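PDB 6DXU: glycosyl hydrolase family 2, TIM barrel domain protein from Parabacteroides merdae ATCC 43184, which acts as a beta-glucuronidase of glycoside hydrolase family 2, probably releasing glucuronic acid from beta-linked conjugates in the human gut. Local coordinates for residues D[104-108]-D[229-233]; D[47-51]-D[122-126]; D[486-490]-D[554-558]; D[493-497]-D[574-579]; D[733-739]-D[819-824]. All coordinates share one frame; numbering follows the deposited sequence.

Overall arrangement
Near the N terminus, contact 2 closes a loop within the sugar-binding domain, tying a short helical turn to the hairpin that follows strand 118-123. Contact 1 opens inside that loop and closes beyond it, so the two cross; it joins the sugar-binding domain to the next beta domain. Their centres lie about 25 Å apart. Across the chain's centre, contacts 3 and 4 also cross, bringing the loop after barrel strand 479-481 and helix 496-504 against helices 557-560 and 565-579; they touch where Ala486 and Gly487 meet Phe493. Contact 5 follows in series and packs edge strands of two sheets in the C-terminal domain against each other, its centre about 34 Å from that of contact 3.

Contact 1 of 5, residues D[104-108]-D[229-233]; sequences RNGRI and YNPED
Arg107 lays one face of its guanidinium on Pro231, whose CG comes within 3.4 Å of NE. The proline is the second residue of a type I beta turn, Asn230 to Asp233, that follows strand 219-229 in the second beta domain, whereas Arg107 begins strand 107-112 of the sugar-binding domain; the contact therefore spans a domain boundary. The arginine chain is bent at both chi2 (-58°) and chi3 (-68°), which folds it back so that the flat group slides past the pyrrolidine ring in the opposite direction.

Glu232 approaches the edge of the same guanidinium, but its OE2 stays 3.8 Å from Arg107 NH1, a long salt bridge, with the two planes 62° apart. A water makes good the distance: lying in the guanidinium plane, it accepts from Arg107 NH1 and donates to Glu232 OE2 at 2.8 Å and to Asn105 O at 2.7 Å. Asn105 and Glu232 reach toward each other from opposite directions, Asn105 ND2 lying 3.3 Å from Glu232 CD, while that same amide nitrogen is hydrogen-bonded to Glu201.

Farther out, Asp141 fixes the arginine, its OD2 forming a salt bridge with Arg107 NE and a hydrogen bond with Tyr229 OH. The tyrosine ring in turn has Pro231 CD over its centre, 3.9 Å above the plane, so it backs the proline from within the same segment. At the end of the turn, Asp233 forms a salt bridge with Arg446 of the second subunit. The turn itself is closed by Asp233 N donating to Asn230 O at 3.1 Å.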
# COMPACT_ATOMS: atom_id res chain seq x y z
N ARG D 104 16.07 -37.03 7.02
CA ARG D 104 15.40 -37.32 5.75
C ARG D 104 14.20 -36.39 5.57
O ARG D 104 13.34 -36.31 6.45
CB ARG D 104 14.98 -38.78 5.72
CG ARG D 104 14.16 -39.16 4.52
CD ARG D 104 14.85 -38.89 3.18
NE ARG D 104 14.00 -39.47 2.14
CZ ARG D 104 13.30 -38.78 1.24
NH1 ARG D 104 13.38 -37.45 1.18
NH2 ARG D 104 12.53 -39.44 0.38
N ASN D 105 14.16 -35.68 4.44
CA ASN D 105 13.08 -34.73 4.17
C ASN D 105 12.96 -33.70 5.30
O ASN D 105 11.87 -33.26 5.65
CB ASN D 105 11.74 -35.44 3.95
CG ASN D 105 10.77 -34.60 3.14
OD1 ASN D 105 11.18 -33.81 2.29
ND2 ASN D 105 9.48 -34.75 3.41
N GLY D 106 14.09 -33.31 5.87
CA GLY D 106 14.07 -32.47 7.05
C GLY D 106 13.90 -30.99 6.74
O GLY D 106 13.88 -30.55 5.59
N ARG D 107 13.79 -30.21 7.81
CA ARG D 107 13.59 -28.77 7.74
C ARG D 107 14.87 -28.07 8.15
O ARG D 107 15.64 -28.58 8.98
CB ARG D 107 12.45 -28.30 8.65
CG ARG D 107 11.17 -29.11 8.54
CD ARG D 107 10.61 -29.12 7.13
NE ARG D 107 10.13 -27.81 6.70
CZ ARG D 107 9.51 -27.59 5.54
NH1 ARG D 107 9.31 -28.60 4.70
NH2 ARG D 107 9.10 -26.37 5.22
N ILE D 108 15.07 -26.88 7.59
CA ILE D 108 16.19 -26.00 7.92
C ILE D 108 15.60 -24.75 8.54
O ILE D 108 14.87 -24.00 7.87
CB ILE D 108 16.99 -25.62 6.66
CG1 ILE D 108 17.37 -26.85 5.85
CG2 ILE D 108 18.24 -24.84 7.03
CD1 ILE D 108 17.72 -26.52 4.40
N TYR D 229 5.17 -29.01 14.94
CA TYR D 229 5.55 -28.43 13.66
C TYR D 229 5.57 -29.58 12.66
O TYR D 229 6.36 -30.52 12.80
CB TYR D 229 6.91 -27.73 13.75
CG TYR D 229 7.22 -26.93 12.50
CD1 TYR D 229 6.31 -26.00 12.01
CD2 TYR D 229 8.41 -27.11 11.82
CE1 TYR D 229 6.59 -25.27 10.86
CE2 TYR D 229 8.70 -26.38 10.68
CZ TYR D 229 7.78 -25.46 10.20
OH TYR D 229 8.06 -24.74 9.05
N ASN D 230 4.67 -29.54 11.69
CA ASN D 230 4.40 -30.69 10.83
C ASN D 230 4.06 -30.20 9.42
O ASN D 230 2.93 -30.41 8.93
CB ASN D 230 3.27 -31.53 11.44
CG ASN D 230 2.97 -32.79 10.66
OD1 ASN D 230 3.67 -33.15 9.71
ND2 ASN D 230 1.89 -33.48 11.06
N PRO D 231 5.00 -29.56 8.73
CA PRO D 231 4.70 -29.00 7.40
C PRO D 231 4.40 -30.06 6.35
O PRO D 231 3.78 -29.72 5.33
CB PRO D 231 5.96 -28.18 7.05
CG PRO D 231 7.05 -28.78 7.89
CD PRO D 231 6.39 -29.27 9.16
N GLU D 232 4.84 -31.30 6.53
CA GLU D 232 4.55 -32.37 5.58
C GLU D 232 3.23 -33.06 5.83
O GLU D 232 2.88 -33.97 5.07
CB GLU D 232 5.65 -33.43 5.56
CG GLU D 232 7.00 -32.94 5.09
CD GLU D 232 7.01 -32.56 3.61
OE1 GLU D 232 6.14 -33.03 2.84
OE2 GLU D 232 7.91 -31.78 3.23
N ASP D 233 2.50 -32.67 6.87
CA ASP D 233 1.16 -33.22 7.14
C ASP D 233 1.20 -34.73 7.39
O ASP D 233 0.32 -35.48 6.96
CB ASP D 233 0.21 -32.86 5.99
CG ASP D 233 -1.22 -33.28 6.26
OD1 ASP D 233 -1.85 -33.84 5.33
OD2 ASP D 233 -1.70 -33.08 7.40
O HOH W 1 9.84 -31.49 5.24

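Contact 2 of 5, residues D[47-51]-D[122-126]; sequences IWEAV and YVYTT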
# COMPACT_ATOMS: atom_id res chain seq x y z
N ILE D 47 19.06 -6.16 -2.24
CA ILE D 47 19.63 -7.46 -1.90
C ILE D 47 20.62 -7.92 -2.97
O ILE D 47 21.58 -8.64 -2.66
CB ILE D 47 18.51 -8.51 -1.67
CG1 ILE D 47 19.08 -9.86 -1.20
CG2 ILE D 47 17.70 -8.71 -2.93
CD1 ILE D 47 19.96 -9.77 0.05
N TRP D 48 20.43 -7.49 -4.22
CA TRP D 48 21.36 -7.91 -5.27
C TRP D 48 22.81 -7.55 -4.95
O TRP D 48 23.74 -8.27 -5.34
CB TRP D 48 20.94 -7.30 -6.61
CG TRP D 48 21.80 -7.78 -7.76
CD1 TRP D 48 22.58 -7.01 -8.58
CD2 TRP D 48 21.94 -9.13 -8.22
NE1 TRP D 48 23.21 -7.80 -9.51
CE2 TRP D 48 22.84 -9.11 -9.31
CE3 TRP D 48 21.41 -10.36 -7.80
CZ2 TRP D 48 23.22 -10.26 -9.99
CZ3 TRP D 48 21.79 -11.51 -8.48
CH2 TRP D 48 22.69 -11.45 -9.56
N GLU D 49 23.04 -6.43 -4.25
CA GLU D 49 24.41 -6.04 -3.94
C GLU D 49 25.09 -7.04 -3.01
O GLU D 49 26.32 -7.13 -3.01
CB GLU D 49 24.45 -4.63 -3.33
CG GLU D 49 24.07 -3.51 -4.32
CD GLU D 49 24.49 -2.12 -3.85
OE1 GLU D 49 24.52 -1.89 -2.62
OE2 GLU D 49 24.75 -1.24 -4.71
N ALA D 50 24.32 -7.78 -2.22
CA ALA D 50 24.92 -8.75 -1.32
C ALA D 50 25.37 -10.02 -2.02
O ALA D 50 26.27 -10.71 -1.51
CB ALA D 50 23.95 -9.11 -0.19
N VAL D 51 24.78 -10.35 -3.17
CA VAL D 51 24.96 -11.66 -3.80
C VAL D 51 25.45 -11.57 -5.24
O VAL D 51 25.71 -12.61 -5.86
CB VAL D 51 23.67 -12.49 -3.75
CG1 VAL D 51 23.27 -12.75 -2.29
CG2 VAL D 51 22.54 -11.78 -4.51
N TYR D 122 17.42 -12.77 4.19
CA TYR D 122 17.36 -13.11 2.77
C TYR D 122 18.12 -14.40 2.49
O TYR D 122 19.24 -14.59 2.98
CB TYR D 122 17.96 -12.01 1.90
CG TYR D 122 17.23 -10.71 2.00
CD1 TYR D 122 17.50 -9.84 3.04
CD2 TYR D 122 16.25 -10.36 1.06
CE1 TYR D 122 16.83 -8.63 3.14
CE2 TYR D 122 15.58 -9.15 1.15
CZ TYR D 122 15.88 -8.30 2.21
OH TYR D 122 15.23 -7.09 2.33
N VAL D 123 17.50 -15.26 1.70
CA VAL D 123 18.16 -16.43 1.11
C VAL D 123 18.31 -16.13 -0.38
O VAL D 123 17.31 -16.00 -1.09
CB VAL D 123 17.34 -17.71 1.35
CG1 VAL D 123 17.91 -18.85 0.52
CG2 VAL D 123 17.31 -18.05 2.85
N TYR D 124 19.56 -16.01 -0.84
CA TYR D 124 19.85 -15.43 -2.15
C TYR D 124 19.10 -14.10 -2.26
O TYR D 124 19.30 -13.22 -1.41
CB TYR D 124 19.48 -16.40 -3.28
CG TYR D 124 20.04 -16.03 -4.64
CD1 TYR D 124 21.38 -15.67 -4.80
CD2 TYR D 124 19.21 -15.98 -5.75
CE1 TYR D 124 21.88 -15.30 -6.06
CE2 TYR D 124 19.69 -15.61 -7.00
CZ TYR D 124 21.02 -15.28 -7.16
OH TYR D 124 21.47 -14.92 -8.41
N THR D 125 18.21 -13.93 -3.24
CA THR D 125 17.49 -12.67 -3.40
C THR D 125 16.10 -12.69 -2.79
O THR D 125 15.33 -11.74 -2.99
CB THR D 125 17.39 -12.29 -4.88
OG1 THR D 125 16.76 -13.36 -5.60
CG2 THR D 125 18.78 -12.02 -5.47
N THR D 126 15.73 -13.76 -2.09
CA THR D 126 14.37 -13.92 -1.59
C THR D 126 14.29 -13.49 -0.13
O THR D 126 15.03 -13.99 0.72
CB THR D 126 13.91 -15.37 -1.76
OG1 THR D 126 13.82 -15.67 -3.16
CG2 THR D 126 12.54 -15.60 -1.12
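Tyr122 offers one face of its ring to Ile47, the two side chains sliding past each other in opposite directions. The tyrosine lies next to the end of strand 118-123, just before a tight hairpin, a type II' turn from Val123 to Thr126, and the isoleucine leads into the short helical turn 48-51 of the same sugar-binding domain. Ile47 CB lies over the face, and Ile47 CD1 is 3.5 Å from Tyr122 CG. His127 meets Tyr122 edge-to-face.

At the turn's first corner Tyr124 gives both ends to the contact. Its carbonyl O lies 3.4 Å from Ile47 CG1, which is held anti to the backbone N (chi1 -175°). Its ring runs beside the indole of Trp48, pointing the same way, with OH at the indole edge, 3.4 Å from Trp48 CZ3. Val51 crosses obliquely, CG2 to Tyr124 CE1 3.9 Å. Behind this, Phe149 meets the tyrosine ring, while Trp48 NE1 is hydrogen-bonded to Asn435 of the third subunit, placing the packed indole at a subunit interface.

Thr125 completes the row through its methyl. With OG1 between the backbone N and the carbonyl carbon (chi1 57°), CG2 is turned to the Trp48 edge and overlies the rim of the Tyr124 ring. No hydrogen bond joins the segments; their packing ends with Thr125 CG2 lying 3.9 Å from Val51 CG2.

Contact 3 of 5, residues D[486-490]-D[554-558]; sequences AGWYR and VPRAS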
# COMPACT_ATOMS: atom_id res chain seq x y z
N ALA D 486 17.82 6.72 47.82
CA ALA D 486 18.24 7.47 49.00
C ALA D 486 19.76 7.60 49.04
O ALA D 486 20.49 6.60 48.95
CB ALA D 486 17.74 6.79 50.27
N GLY D 487 20.24 8.83 49.21
CA GLY D 487 21.67 9.07 49.23
C GLY D 487 22.29 9.18 47.86
O GLY D 487 23.52 9.32 47.76
N TRP D 488 21.50 9.08 46.80
CA TRP D 488 22.11 9.33 45.50
C TRP D 488 21.37 10.44 44.77
O TRP D 488 21.78 11.60 44.87
CB TRP D 488 22.18 8.06 44.65
CG TRP D 488 23.06 8.29 43.45
CD1 TRP D 488 22.67 8.38 42.13
CD2 TRP D 488 24.46 8.56 43.47
NE1 TRP D 488 23.77 8.65 41.33
CE2 TRP D 488 24.88 8.76 42.13
CE3 TRP D 488 25.42 8.63 44.49
CZ2 TRP D 488 26.21 9.03 41.79
CZ3 TRP D 488 26.74 8.89 44.15
CH2 TRP D 488 27.12 9.09 42.82
N TYR D 489 20.28 10.12 44.06
CA TYR D 489 19.59 11.16 43.31
C TYR D 489 18.83 12.12 44.21
O TYR D 489 18.50 13.22 43.77
CB TYR D 489 18.63 10.55 42.27
CG TYR D 489 19.35 9.87 41.12
CD1 TYR D 489 19.12 8.54 40.83
CD2 TYR D 489 20.28 10.57 40.35
CE1 TYR D 489 19.78 7.92 39.79
CE2 TYR D 489 20.95 9.95 39.31
CZ TYR D 489 20.69 8.63 39.03
OH TYR D 489 21.35 8.00 37.99
N ARG D 490 18.57 11.73 45.46
CA ARG D 490 17.86 12.61 46.37
C ARG D 490 18.13 12.18 47.81
O ARG D 490 18.27 10.99 48.11
CB ARG D 490 16.35 12.60 46.08
CG ARG D 490 15.54 13.59 46.89
CD ARG D 490 14.13 13.73 46.31
NE ARG D 490 14.16 14.22 44.93
CZ ARG D 490 14.18 15.51 44.59
NH1 ARG D 490 14.17 16.44 45.54
NH2 ARG D 490 14.20 15.87 43.31
N VAL D 554 18.72 20.43 43.09
CA VAL D 554 19.05 20.76 44.48
C VAL D 554 20.25 19.92 44.92
O VAL D 554 20.61 18.96 44.22
CB VAL D 554 17.83 20.54 45.39
CG1 VAL D 554 16.61 21.27 44.83
CG2 VAL D 554 17.55 19.05 45.58
N PRO D 555 20.91 20.26 46.03
CA PRO D 555 22.08 19.47 46.47
C PRO D 555 21.75 17.99 46.65
O PRO D 555 20.72 17.62 47.22
CB PRO D 555 22.45 20.11 47.81
CG PRO D 555 22.04 21.54 47.65
CD PRO D 555 20.78 21.51 46.81
N ARG D 556 22.66 17.15 46.16
CA ARG D 556 22.47 15.70 46.10
C ARG D 556 23.80 15.03 45.76
O ARG D 556 24.61 15.58 45.00
CB ARG D 556 21.40 15.34 45.06
CG ARG D 556 21.67 15.87 43.65
CD ARG D 556 20.42 15.77 42.77
NE ARG D 556 20.70 16.04 41.36
CZ ARG D 556 20.83 17.25 40.83
NH1 ARG D 556 20.69 18.33 41.60
NH2 ARG D 556 21.08 17.40 39.54
N ALA D 557 24.00 13.83 46.31
CA ALA D 557 25.26 13.12 46.12
C ALA D 557 25.54 12.85 44.65
O ALA D 557 26.70 12.91 44.22
CB ALA D 557 25.25 11.81 46.91
N SER D 558 24.50 12.56 43.86
CA SER D 558 24.73 12.26 42.45
C SER D 558 25.41 13.43 41.74
O SER D 558 26.21 13.22 40.82
CB SER D 558 23.41 11.92 41.74
OG SER D 558 22.54 13.03 41.74
O HOH W 2 21.60 12.84 47.44
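Trp488 and Ser558 meet because CG of the tryptophan is anti to its backbone N (chi1 -168°), which swings the indole back over the start of helix 557-560. Ser558 CB then sits over the five-membered ring, 3.5 Å from its centroid and 19° off the normal, a CH-pi contact, while Ala557 CB approaches Trp488 CE3 at 4.0 Å. Trp488 O accepts from Ser558 N at 3.1 Å, the donor well above the carbonyl plane. The same oxygen also accepts a hydrogen bond from a water, which in turn accepts from Ala557 N at 2.8 Å, so two amides of the helix's first turn are satisfied, one directly. Tyr489 O lies 3.3 Å from Arg556 CD, and Arg556 NH1 holds Val554 O at 2.7 Å. Replacing Trp488 by alanine is likely to open a gap over Ser558 CB and take away the aromatic cover of the helix start.

The side chain of Trp488 is about 7 Å from the bound bicine, and its ring meets Trp563. The segment 486-490 comes from the loop between strand 479-481 and helix 496-504 of the TIM barrel; Tyr567 of helix 565-579 packs on both Trp488 and Ala557.

Contact 4 of 5, residues D[493-497]-D[574-579]; sequences FTDYK and WHLKEQ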
# COMPACT_ATOMS: atom_id res chain seq x y z
N PHE D 493 21.24 8.67 52.58
CA PHE D 493 20.91 7.26 52.58
C PHE D 493 20.41 6.78 53.94
O PHE D 493 19.80 5.71 54.01
CB PHE D 493 22.07 6.39 52.05
CG PHE D 493 23.38 6.49 52.83
CD1 PHE D 493 24.52 6.99 52.20
CD2 PHE D 493 23.50 6.00 54.12
CE1 PHE D 493 25.75 7.04 52.87
CE2 PHE D 493 24.72 6.04 54.79
CZ PHE D 493 25.85 6.58 54.16
N THR D 494 20.61 7.55 55.02
CA THR D 494 20.02 7.15 56.29
C THR D 494 18.50 7.27 56.31
O THR D 494 17.88 6.78 57.25
CB THR D 494 20.62 7.98 57.44
OG1 THR D 494 20.54 9.37 57.11
CG2 THR D 494 22.07 7.60 57.67
N ASP D 495 17.90 7.89 55.30
CA ASP D 495 16.44 7.91 55.15
C ASP D 495 15.87 6.68 54.45
O ASP D 495 14.64 6.60 54.30
CB ASP D 495 16.00 9.17 54.40
CG ASP D 495 16.01 10.41 55.27
OD1 ASP D 495 16.13 10.26 56.51
OD2 ASP D 495 15.86 11.52 54.73
N TYR D 496 16.70 5.72 54.06
CA TYR D 496 16.23 4.59 53.25
C TYR D 496 15.08 3.85 53.93
O TYR D 496 14.03 3.61 53.31
CB TYR D 496 17.40 3.63 52.97
CG TYR D 496 16.96 2.23 52.61
CD1 TYR D 496 17.17 1.16 53.49
CD2 TYR D 496 16.31 1.97 51.41
CE1 TYR D 496 16.76 -0.13 53.16
CE2 TYR D 496 15.90 0.70 51.08
CZ TYR D 496 16.12 -0.34 51.96
OH TYR D 496 15.70 -1.61 51.62
N LYS D 497 15.25 3.48 55.20
CA LYS D 497 14.23 2.66 55.87
C LYS D 497 12.91 3.42 56.00
O LYS D 497 11.84 2.86 55.72
CB LYS D 497 14.74 2.22 57.24
CG LYS D 497 13.75 1.35 58.01
CD LYS D 497 14.41 0.80 59.25
CE LYS D 497 13.42 0.08 60.14
NZ LYS D 497 14.16 -0.57 61.28
N TRP D 574 24.93 0.65 54.67
CA TRP D 574 23.77 1.14 55.40
C TRP D 574 22.49 0.42 54.97
O TRP D 574 21.74 -0.09 55.82
CB TRP D 574 23.62 2.65 55.19
CG TRP D 574 22.46 3.20 55.94
CD1 TRP D 574 21.17 3.35 55.49
CD2 TRP D 574 22.45 3.58 57.32
NE1 TRP D 574 20.38 3.84 56.49
CE2 TRP D 574 21.13 3.99 57.63
CE3 TRP D 574 23.42 3.64 58.32
CZ2 TRP D 574 20.77 4.45 58.89
CZ3 TRP D 574 23.06 4.10 59.58
CH2 TRP D 574 21.74 4.50 59.85
N HIS D 575 22.22 0.37 53.66
CA HIS D 575 21.01 -0.28 53.16
C HIS D 575 20.92 -1.72 53.67
O HIS D 575 19.85 -2.17 54.11
CB HIS D 575 20.99 -0.28 51.63
CG HIS D 575 20.55 1.00 51.01
ND1 HIS D 575 21.34 2.13 50.98
CD2 HIS D 575 19.40 1.33 50.37
CE1 HIS D 575 20.71 3.10 50.36
NE2 HIS D 575 19.53 2.64 49.97
N LEU D 576 22.02 -2.46 53.59
CA LEU D 576 21.98 -3.88 53.92
C LEU D 576 21.76 -4.10 55.42
O LEU D 576 21.07 -5.04 55.81
CB LEU D 576 23.26 -4.57 53.46
CG LEU D 576 23.44 -4.49 51.94
CD1 LEU D 576 24.62 -5.32 51.48
CD2 LEU D 576 22.14 -4.93 51.24
N LYS D 577 22.35 -3.27 56.27
CA LYS D 577 22.11 -3.47 57.69
C LYS D 577 20.70 -3.05 58.07
O LYS D 577 20.08 -3.67 58.94
CB LYS D 577 23.18 -2.77 58.52
CG LYS D 577 23.11 -1.29 58.56
CD LYS D 577 22.64 -0.81 59.92
CE LYS D 577 22.66 0.71 59.99
NZ LYS D 577 21.63 1.25 60.91
N GLU D 578 20.14 -2.04 57.39
CA GLU D 578 18.74 -1.68 57.62
C GLU D 578 17.80 -2.82 57.24
O GLU D 578 16.79 -3.05 57.92
CB GLU D 578 18.39 -0.42 56.83
CG GLU D 578 19.07 0.85 57.36
CD GLU D 578 18.53 1.31 58.71
OE1 GLU D 578 17.76 2.30 58.74
OE2 GLU D 578 18.90 0.67 59.73
N GLN D 579 18.11 -3.55 56.17
CA GLN D 579 17.21 -4.61 55.73
C GLN D 579 17.11 -5.74 56.75
O GLN D 579 16.09 -6.45 56.78
CB GLN D 579 17.64 -5.14 54.37
CG GLN D 579 17.42 -4.11 53.26
CD GLN D 579 17.87 -4.59 51.89
OE1 GLN D 579 18.31 -5.73 51.71
NE2 GLN D 579 17.76 -3.70 50.91
O HOH W 3 17.57 4.12 56.86
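Thr494 sets its methyl over one face of the Trp574 indole, CG2 3.7 Å from the centroid of the six-membered ring, a CH-pi contact. The opposite face carries Glu578 CG and Lys577 CE from the indole's own helix, so the ring is sandwiched. Phe493 meets the same indole obliquely, with planes 45° apart and its CD2 3.5 Å from Trp574 CG.

Deeper in, Tyr496 meets His575 with the ring planes 39° apart. His575 CD2 sits over the rim of the phenol ring, 3.3 Å from Tyr496 CD2, while Tyr496 CB lies over the imidazole. The tyrosine reaches this place with CG anti to its backbone N (chi1 159°), and its hydroxyl extends far enough to accept from Gln579 NE2 at 3.0 Å, the oxygen tilted from the amide plane. Glu578 CB lies at the edge of the ring, in its plane. A valine in place of Tyr496 would probably take the phenol ring from beside His575 and leave Gln579 NE2 without this acceptor. His575 ND1 is hydrogen-bonded to Leu571 O, and the ring stacks on Trp515.

The contact joins the start of helix 496-504 and the residues leading into it to the C-terminal half of helix 565-579, probably both in the shell of the TIM barrel. A water stitches them together: it accepts from Trp574 NE1 at 2.8 Å and from Lys497 N, and donates to Thr494 O and to Glu578 OE1 at 2.6 Å. With Lys577 NZ bonded to Glu578 OE2, the carboxylate has partners on both oxygens, which would probably favour its charged form.

Contact 5 of 5, residues D[733-739]-D[819-824]; sequences EAACQVS and LPTAFL
Val738 and Ala822 face each other across strands that run the same way, their axes only 5° from parallel, yet no hydrogen bond passes between the two backbones. At a closest approach of 7.0 Å the axes are too far apart for sheet pairing, and side chains fill the space: Val738 CG2 lies 3.6 Å from Ala822 CB. With CG1 anti to the backbone N (chi1 -173°), the other valine methyl is directed at Leu824, CG1 to Leu824 CB 3.8 Å. Leu824 CD2 continues past it to the backbone of Ser739.

Ala822 CB also lies 3.5 Å from Cys736 O. Strand 735-744 is the edge of one antiparallel sheet and strand 822-826 the edge of another, and in this C-terminal domain of family 2 the two sheets pack as a beta sandwich, so the contact closes one side of it. Within its own sheet, Ala822 is hydrogen-bonded to Val814 and Gln737 to Gln753. Just before Cys736, Ala734 and Ala735 both face Ile755 in a classic beta bulge.

At the bulge Leu819 takes over. Its CD2 touches Glu733 O at 3.6 Å, and its CD1 reaches Cys736 SG at 4.1 Å, while Pro820 CD brushes Ala734 O. The one polar link is a water that accepts from Cys736 N and donates to Pro820 O at 2.6 Å. On the outer side of the second strand, Thr821 OG1 is hydrogen-bonded to Asp776 of the third subunit, and Phe823 packs on Ala774 of that subunit.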
# COMPACT_ATOMS: atom_id res chain seq x y z
N GLU D 733 47.34 20.68 40.04
CA GLU D 733 48.02 19.83 39.08
C GLU D 733 48.91 20.67 38.18
O GLU D 733 48.53 21.76 37.75
CB GLU D 733 47.00 19.05 38.24
CG GLU D 733 46.06 18.13 39.04
CD GLU D 733 44.72 18.80 39.35
OE1 GLU D 733 44.71 20.03 39.53
OE2 GLU D 733 43.68 18.10 39.36
N ALA D 734 50.12 20.17 37.92
CA ALA D 734 51.10 20.91 37.13
C ALA D 734 51.67 20.09 35.98
O ALA D 734 52.10 20.67 34.98
CB ALA D 734 52.25 21.39 38.03
N ALA D 735 51.70 18.77 36.12
CA ALA D 735 52.33 17.94 35.11
C ALA D 735 51.81 16.52 35.19
O ALA D 735 51.29 16.08 36.23
CB ALA D 735 53.86 17.94 35.26
N CYS D 736 51.99 15.79 34.10
CA CYS D 736 51.69 14.37 34.01
C CYS D 736 53.00 13.60 33.99
O CYS D 736 53.85 13.83 33.12
CB CYS D 736 50.89 14.05 32.76
SG CYS D 736 49.22 14.67 32.82
N GLN D 737 53.17 12.70 34.94
CA GLN D 737 54.32 11.82 34.98
C GLN D 737 53.87 10.46 34.46
O GLN D 737 52.91 9.88 34.97
CB GLN D 737 54.89 11.77 36.40
CG GLN D 737 55.83 10.64 36.72
CD GLN D 737 56.25 10.69 38.20
OE1 GLN D 737 56.16 11.74 38.85
NE2 GLN D 737 56.72 9.56 38.72
N VAL D 738 54.53 9.98 33.40
CA VAL D 738 54.10 8.81 32.65
C VAL D 738 55.19 7.77 32.73
O VAL D 738 56.36 8.07 32.47
CB VAL D 738 53.79 9.15 31.18
CG1 VAL D 738 53.17 7.95 30.46
CG2 VAL D 738 52.87 10.36 31.11
N SER D 739 54.82 6.54 33.04
CA SER D 739 55.82 5.52 33.24
C SER D 739 55.27 4.17 32.80
O SER D 739 54.06 3.95 32.76
CB SER D 739 56.27 5.46 34.70
OG SER D 739 55.19 5.09 35.53
N LEU D 819 47.90 21.47 30.95
CA LEU D 819 49.16 20.88 31.38
C LEU D 819 50.01 20.53 30.16
O LEU D 819 49.46 20.26 29.09
CB LEU D 819 48.95 19.61 32.21
CG LEU D 819 48.04 19.72 33.42
CD1 LEU D 819 48.12 18.41 34.20
CD2 LEU D 819 48.43 20.90 34.29
N PRO D 820 51.33 20.54 30.29
CA PRO D 820 52.17 20.09 29.17
C PRO D 820 51.92 18.63 28.84
O PRO D 820 51.80 17.78 29.73
CB PRO D 820 53.61 20.31 29.68
CG PRO D 820 53.48 20.54 31.15
CD PRO D 820 52.12 21.10 31.40
N THR D 821 51.86 18.34 27.55
CA THR D 821 51.69 16.97 27.09
C THR D 821 52.94 16.16 27.39
O THR D 821 54.06 16.65 27.22
CB THR D 821 51.37 16.98 25.60
OG1 THR D 821 50.13 17.67 25.41
CG2 THR D 821 51.29 15.57 25.02
N ALA D 822 52.76 14.92 27.84
CA ALA D 822 53.88 14.06 28.21
C ALA D 822 53.95 12.86 27.27
O ALA D 822 52.95 12.46 26.68
CB ALA D 822 53.75 13.59 29.66
N PHE D 823 55.15 12.29 27.14
CA PHE D 823 55.39 11.24 26.16
C PHE D 823 56.14 10.08 26.78
O PHE D 823 56.97 10.26 27.68
CB PHE D 823 56.17 11.78 24.94
CG PHE D 823 55.47 12.89 24.20
CD1 PHE D 823 54.72 12.62 23.06
CD2 PHE D 823 55.56 14.20 24.63
CE1 PHE D 823 54.08 13.64 22.37
CE2 PHE D 823 54.91 15.22 23.97
CZ PHE D 823 54.16 14.94 22.83
N LEU D 824 55.84 8.88 26.30
CA LEU D 824 56.52 7.67 26.74
C LEU D 824 56.76 6.76 25.55
O LEU D 824 55.82 6.45 24.81
CB LEU D 824 55.70 6.92 27.80
CG LEU D 824 56.28 5.61 28.34
CD1 LEU D 824 57.54 5.88 29.17
CD2 LEU D 824 55.24 4.86 29.16
O HOH W 4 53.03 17.28 31.97